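Side-chain contacts in choline kinase (Cryptosporidium parvum, PDB 3MES), which probably transfers the gamma-phosphate of ATP to choline or ethanolamine, with magnesium as cofactor: residues P63-K66 against E67-E70; M247-A250 against L251-L255; D390-E393 against Y394-R398. All blocks are in the same frame, centred on the assembly; numbering follows the deposited sequence.

Contact 1. Residues P63-K66 against E67-E70; sequences PGWK and EINE
Trp-65 and Ile-68 close a type I beta turn: Ile-68 N donates to Trp-65 O over 3.1 Å, with 152° at the hydrogen. The side chains of the same two end residues meet as well. Ile-68 sends its longer branch back along the turn, CG1 lying opposite its own carbonyl carbon (chi1 -61°) and CD1 extended beyond it, and this puts the terminal methyl over one face of the indole, 4.2 Å from Trp-65 CG. The same methyl lies 3.7 Å from Trp-65 CA, while Ile-68 CG1 rests at 3.7 Å against Gly-64 O, so the branch is laid along the backbone leading into the turn as well as over the ring. Between them, Lys-66 and Glu-67 take the two corner positions and reach outward. Lys-66 swings CG away from its backbone N (chi1 -168°), kinks at the next bond and then runs out straight. Glu-67 folds its carboxylate back toward the turn, bringing OE2 to 4.1 Å from Lys-66 CG; the aliphatic chain is what it meets, since Lys-66 NZ and Glu-67 OE2 remain 6.8 Å apart. Any attraction between those charges is therefore probably weak and shared with solvent. The buried Trp-65 is polar at one point, and NE1 is satisfied there by the carbonyl O of His-102. The turn belongs to the loop joining helix 51-61 to strand 73-78 at the edge of the chain. Trp-65 reaches inward between Cys-58 of the helix and Val-89 and Ile-91 of strand 85-91, with Ile-68 also touching Ile-91; through these two side chains the connecting loop lies against both helix and sheet.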
# COMPACT_ATOMS: atom_id res chain seq x y z
N PRO B 63 -10.95 -16.17 -22.19
CA PRO B 63 -12.37 -16.22 -21.87
C PRO B 63 -13.10 -14.94 -22.27
O PRO B 63 -12.67 -13.85 -21.89
CB PRO B 63 -12.38 -16.39 -20.35
CG PRO B 63 -11.11 -17.08 -20.05
CD PRO B 63 -10.11 -16.58 -21.05
N GLY B 64 -14.18 -15.07 -23.03
CA GLY B 64 -14.99 -13.93 -23.42
C GLY B 64 -14.64 -13.36 -24.79
O GLY B 64 -15.44 -12.64 -25.40
N TRP B 65 -13.45 -13.69 -25.27
CA TRP B 65 -12.94 -13.14 -26.53
C TRP B 65 -13.40 -13.96 -27.73
O TRP B 65 -13.31 -13.50 -28.87
CB TRP B 65 -11.41 -13.09 -26.51
CG TRP B 65 -10.84 -12.00 -25.65
CD1 TRP B 65 -11.28 -11.62 -24.41
CD2 TRP B 65 -9.71 -11.17 -25.95
NE1 TRP B 65 -10.50 -10.59 -23.93
CE2 TRP B 65 -9.53 -10.30 -24.86
CE3 TRP B 65 -8.84 -11.07 -27.04
CZ2 TRP B 65 -8.51 -9.35 -24.82
CZ3 TRP B 65 -7.84 -10.13 -27.01
CH2 TRP B 65 -7.68 -9.28 -25.90
N LYS B 66 -13.89 -15.17 -27.47
CA LYS B 66 -14.29 -16.08 -28.54
C LYS B 66 -15.10 -15.40 -29.64
O LYS B 66 -14.77 -15.52 -30.82
CB LYS B 66 -15.07 -17.26 -27.96
CG LYS B 66 -15.28 -18.41 -28.93
CD LYS B 66 -13.97 -19.12 -29.23
CE LYS B 66 -14.20 -20.39 -30.05
NZ LYS B 66 -12.94 -21.15 -30.28
N GLU B 67 -16.15 -14.68 -29.26
CA GLU B 67 -17.09 -14.13 -30.23
C GLU B 67 -16.77 -12.70 -30.69
O GLU B 67 -17.47 -12.15 -31.53
CB GLU B 67 -18.52 -14.19 -29.69
CG GLU B 67 -19.11 -15.59 -29.71
CD GLU B 67 -19.07 -16.21 -31.09
OE1 GLU B 67 -19.65 -15.61 -32.03
OE2 GLU B 67 -18.47 -17.29 -31.25
N ILE B 68 -15.72 -12.11 -30.13
CA ILE B 68 -15.36 -10.74 -30.46
C ILE B 68 -14.77 -10.62 -31.86
O ILE B 68 -13.83 -11.35 -32.21
CB ILE B 68 -14.37 -10.15 -29.44
CG1 ILE B 68 -14.99 -10.14 -28.04
CG2 ILE B 68 -13.94 -8.76 -29.86
CD1 ILE B 68 -14.06 -9.61 -26.96
N ASN B 69 -15.31 -9.71 -32.66
CA ASN B 69 -14.82 -9.49 -34.02
C ASN B 69 -13.42 -8.87 -34.02
O ASN B 69 -13.13 -7.96 -33.24
CB ASN B 69 -15.78 -8.60 -34.81
CG ASN B 69 -15.38 -8.46 -36.26
OD1 ASN B 69 -14.92 -7.40 -36.69
ND2 ASN B 69 -15.56 -9.52 -37.03
N GLU B 70 -12.56 -9.37 -34.90
CA GLU B 70 -11.17 -8.94 -34.93
C GLU B 70 -11.04 -7.43 -35.11
O GLU B 70 -10.04 -6.84 -34.71
CB GLU B 70 -10.41 -9.68 -36.04
CG GLU B 70 -10.82 -11.13 -36.22
CD GLU B 70 -12.15 -11.28 -36.94
OE1 GLU B 70 -12.19 -11.89 -38.03
OE2 GLU B 70 -13.17 -10.76 -36.43

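Contact 2. Residues M247-A250 against L251-L255; sequences MERA and LELKL
A salt bridge spaced i to i+3 along the short helix 247-254 joins Arg-249 to Glu-252. Arg-249 grips the carboxylate side-on with two nitrogens that converge on a single oxygen: NE gives a bond of 3.2 Å to Glu-252 OE1 and NH2 one of 3.3 Å to the same Glu-252 OE1, neither bond quite straight. The oxygen sits at the edge of the guanidinium, almost in its plane, but both nitrogens come to it from one face of the carboxylate, some 55° above that plane, and the two flat groups are turned 70° against each other. The torsions explain the meeting. Glu-252 is stretched to its end, CG opposite the backbone N (chi1 -175°), whereas Arg-249 is bent at its second and third torsions, which turns the guanidinium along the helix toward the glutamate. Leu-253 CD1 is modelled over one face of that guanidinium, but so close to Arg-249 CD that the detail is doubtful. Elsewhere the side chains meet backbone: Leu-251 lays CG against Met-247 O at 3.3 Å, and Leu-253 sets CB 3.4 Å from Arg-249 O. Successive i to i+4 bonds run underneath, among them Glu-252 N to Glu-248 O at 3.1 Å. Outside the helix, NH1 of Arg-249 gives a weak bond to Met-240 O, NH2 has a long, weak ion pair with Glu-243, and Leu-253 packs on Met-240 and Phe-260. Of the ion pairs of the buried Arg-249, the stronger thus goes to one carboxylate oxygen, which two donors would polarise and probably help to keep ionised; convergence on that atom, with the planes steeply turned, gives a less regular pairing than a coplanar two-oxygen bridge.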
# COMPACT_ATOMS: atom_id res chain seq x y z
N MET B 247 26.13 -22.69 4.38
CA MET B 247 24.75 -22.63 4.86
C MET B 247 24.79 -22.52 6.38
O MET B 247 23.84 -22.07 7.01
CB MET B 247 23.98 -23.88 4.44
CG MET B 247 22.50 -23.62 4.21
SD MET B 247 22.24 -22.32 2.98
CE MET B 247 23.35 -22.87 1.69
N GLU B 248 25.92 -22.94 6.94
CA GLU B 248 26.17 -22.86 8.37
C GLU B 248 26.36 -21.41 8.77
O GLU B 248 25.63 -20.87 9.60
CB GLU B 248 27.42 -23.67 8.71
CG GLU B 248 27.51 -24.16 10.14
CD GLU B 248 28.56 -25.25 10.30
OE1 GLU B 248 28.60 -26.18 9.46
OE2 GLU B 248 29.35 -25.18 11.27
N ARG B 249 27.34 -20.77 8.15
CA ARG B 249 27.62 -19.35 8.36
C ARG B 249 26.35 -18.54 8.13
O ARG B 249 26.12 -17.53 8.79
CB ARG B 249 28.71 -18.89 7.39
CG ARG B 249 29.47 -17.64 7.81
CD ARG B 249 28.71 -16.79 8.81
NE ARG B 249 29.27 -16.91 10.15
CZ ARG B 249 30.21 -16.11 10.65
NH1 ARG B 249 30.70 -15.13 9.91
NH2 ARG B 249 30.66 -16.29 11.88
N ALA B 250 25.54 -18.98 7.17
CA ALA B 250 24.32 -18.28 6.80
C ALA B 250 23.27 -18.29 7.90
O ALA B 250 22.66 -17.27 8.21
CB ALA B 250 23.74 -18.86 5.51
N LEU B 251 23.05 -19.47 8.49
CA LEU B 251 22.05 -19.62 9.55
C LEU B 251 22.49 -18.91 10.83
O LEU B 251 21.66 -18.37 11.56
CB LEU B 251 21.78 -21.09 9.84
CG LEU B 251 21.07 -21.90 8.75
CD1 LEU B 251 20.97 -23.37 9.15
CD2 LEU B 251 19.69 -21.34 8.45
N GLU B 252 23.79 -18.91 11.09
CA GLU B 252 24.32 -18.21 12.25
C GLU B 252 24.12 -16.71 12.10
O GLU B 252 23.73 -16.02 13.04
CB GLU B 252 25.81 -18.53 12.44
CG GLU B 252 26.41 -17.94 13.71
CD GLU B 252 27.92 -18.07 13.78
OE1 GLU B 252 28.53 -18.57 12.81
OE2 GLU B 252 28.50 -17.68 14.82
N LEU B 253 24.37 -16.20 10.90
CA LEU B 253 24.23 -14.78 10.62
C LEU B 253 22.78 -14.30 10.74
O LEU B 253 22.53 -13.18 11.18
CB LEU B 253 24.79 -14.44 9.24
CG LEU B 253 26.24 -13.96 9.23
CD1 LEU B 253 27.08 -14.73 10.23
CD2 LEU B 253 26.85 -14.05 7.83
N LYS B 254 21.83 -15.16 10.37
CA LYS B 254 20.42 -14.82 10.49
C LYS B 254 20.04 -14.56 11.95
O LYS B 254 19.18 -13.73 12.25
CB LYS B 254 19.53 -15.93 9.92
CG LYS B 254 18.05 -15.74 10.21
CD LYS B 254 17.24 -16.95 9.77
CE LYS B 254 17.42 -17.22 8.28
NZ LYS B 254 16.75 -18.48 7.86
N LEU B 255 20.69 -15.28 12.86
CA LEU B 255 20.44 -15.10 14.29
C LEU B 255 20.75 -13.68 14.75
O LEU B 255 20.24 -13.23 15.77
CB LEU B 255 21.25 -16.11 15.11
CG LEU B 255 20.52 -17.37 15.56
CD1 LEU B 255 19.61 -17.91 14.46
CD2 LEU B 255 21.50 -18.43 16.03

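Contact 3. Residues D390-E393 against Y394-R398; sequences DFTE and YANTR
Thr-397 and Glu-393 make the side-chain-to-backbone bond across this first part of helix 391-411: Thr-397 OG1 donates to Glu-393 O at 2.9 Å. With OG1 beside its own backbone N (chi1 -55°), the hydroxyl is turned back down the helix, and it reaches the carbonyl from the face opposite that used by Thr-397 N, at 3.1 Å. Ordinary helix bonds accompany it, from Tyr-394 N to Asp-390 O and from Asn-396 N to Thr-392 O. Capping comes from Asp-390, whose OD1 accepts from Glu-393 N at 2.9 Å, the donor standing above the carboxylate plane; OD2 is held by Gln-314. Among side-chain contacts, Asn-396 folds its amide over the backbone, CG 3.4 Å from Thr-392 O, and crosses Glu-393 nearly at a right angle. Aromatic contacts centre on Tyr-394. Arg-398 passes its CG over one face of the ring, 3.6 Å above the plane toward the rim, then curls round so that NH1 donates to Tyr-394 OH at 2.8 Å. That hydroxyl also bonds Tyr-309 OH, while Phe-317 meets the ring edge-to-face and Phe-389 packs against it. NE and NH2 of Arg-398 are taken by His-368 and Ser-367. Tyr-394 touches the bound decamethonium, and the guanidinium bond and neighbouring rings probably hold its ring in place at the pocket; donation from the guanidinium would probably polarise the hydroxyl oxygen, and the aromatic lining probably suits a quaternary ammonium.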
# COMPACT_ATOMS: atom_id res chain seq x y z
N ASP B 390 24.01 2.42 -23.21
CA ASP B 390 25.46 2.29 -23.15
C ASP B 390 25.88 1.36 -22.02
O ASP B 390 26.22 1.81 -20.92
CB ASP B 390 26.12 3.67 -22.99
CG ASP B 390 27.60 3.64 -23.26
OD1 ASP B 390 28.25 2.62 -22.92
OD2 ASP B 390 28.13 4.63 -23.80
N PHE B 391 25.86 0.06 -22.29
CA PHE B 391 26.14 -0.95 -21.29
C PHE B 391 27.55 -0.84 -20.69
O PHE B 391 27.74 -1.14 -19.51
CB PHE B 391 25.92 -2.35 -21.86
CG PHE B 391 24.50 -2.63 -22.25
CD1 PHE B 391 23.59 -3.10 -21.31
CD2 PHE B 391 24.06 -2.41 -23.55
CE1 PHE B 391 22.28 -3.35 -21.67
CE2 PHE B 391 22.75 -2.66 -23.91
CZ PHE B 391 21.86 -3.13 -22.96
N THR B 392 28.51 -0.43 -21.50
CA THR B 392 29.89 -0.30 -21.03
C THR B 392 30.04 0.86 -20.06
O THR B 392 30.68 0.73 -19.01
CB THR B 392 30.89 -0.11 -22.19
OG1 THR B 392 30.81 -1.23 -23.09
CG2 THR B 392 32.30 -0.01 -21.66
N GLU B 393 29.46 2.00 -20.41
CA GLU B 393 29.52 3.17 -19.55
C GLU B 393 28.76 2.92 -18.25
O GLU B 393 29.16 3.41 -17.19
CB GLU B 393 28.96 4.40 -20.27
CG GLU B 393 29.17 5.71 -19.51
CD GLU B 393 30.64 5.96 -19.20
OE1 GLU B 393 31.50 5.50 -19.98
OE2 GLU B 393 30.93 6.61 -18.17
N TYR B 394 27.67 2.17 -18.34
CA TYR B 394 26.87 1.86 -17.16
C TYR B 394 27.64 0.96 -16.20
O TYR B 394 27.54 1.11 -14.98
CB TYR B 394 25.54 1.21 -17.53
CG TYR B 394 24.70 0.84 -16.33
CD1 TYR B 394 24.09 1.82 -15.56
CD2 TYR B 394 24.53 -0.49 -15.96
CE1 TYR B 394 23.34 1.49 -14.45
CE2 TYR B 394 23.77 -0.83 -14.86
CZ TYR B 394 23.18 0.16 -14.11
OH TYR B 394 22.42 -0.17 -13.01
N ALA B 395 28.39 0.02 -16.76
CA ALA B 395 29.21 -0.88 -15.96
C ALA B 395 30.30 -0.09 -15.24
O ALA B 395 30.54 -0.28 -14.05
CB ALA B 395 29.82 -1.97 -16.83
N ASN B 396 30.97 0.79 -15.98
CA ASN B 396 31.98 1.68 -15.40
C ASN B 396 31.42 2.41 -14.19
O ASN B 396 32.12 2.61 -13.19
CB ASN B 396 32.45 2.70 -16.43
CG ASN B 396 33.41 2.10 -17.45
OD1 ASN B 396 33.70 2.72 -18.47
ND2 ASN B 396 33.90 0.90 -17.16
N THR B 397 30.16 2.82 -14.29
CA THR B 397 29.52 3.57 -13.22
C THR B 397 29.28 2.70 -11.99
O THR B 397 29.66 3.08 -10.87
CB THR B 397 28.20 4.21 -13.69
OG1 THR B 397 28.46 5.02 -14.85
CG2 THR B 397 27.60 5.08 -12.60
N ARG B 398 28.67 1.54 -12.18
CA ARG B 398 28.40 0.63 -11.07
C ARG B 398 29.70 0.26 -10.36
O ARG B 398 29.75 0.21 -9.13
CB ARG B 398 27.66 -0.62 -11.53
CG ARG B 398 26.32 -0.36 -12.21
CD ARG B 398 25.44 0.59 -11.40
NE ARG B 398 25.22 0.13 -10.03
CZ ARG B 398 24.18 -0.59 -9.63
NH1 ARG B 398 23.25 -0.97 -10.51
NH2 ARG B 398 24.06 -0.95 -8.36

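How the contacts relate
From the N terminus, contact 1 comes first, closing a tight turn between helix 51-61 and strand 73-78 and setting that loop against helix 51-61 and strand 85-91 of the five-stranded antiparallel sheet. Contact 2 follows, within the short helix 247-254, away from the ligand sites. Contact 3 opens helix 391-411 near the end of the chain, where it meets helix 364-376 and reaches the ligand pocket. All three are local and in series, so none nests in or crosses another. They do not touch: contacts 1 and 2 lie on opposite sides of the chain's centre, their centres about 54 Å apart, and nearest atoms of contacts 2 and 3 are about 21 Å apart.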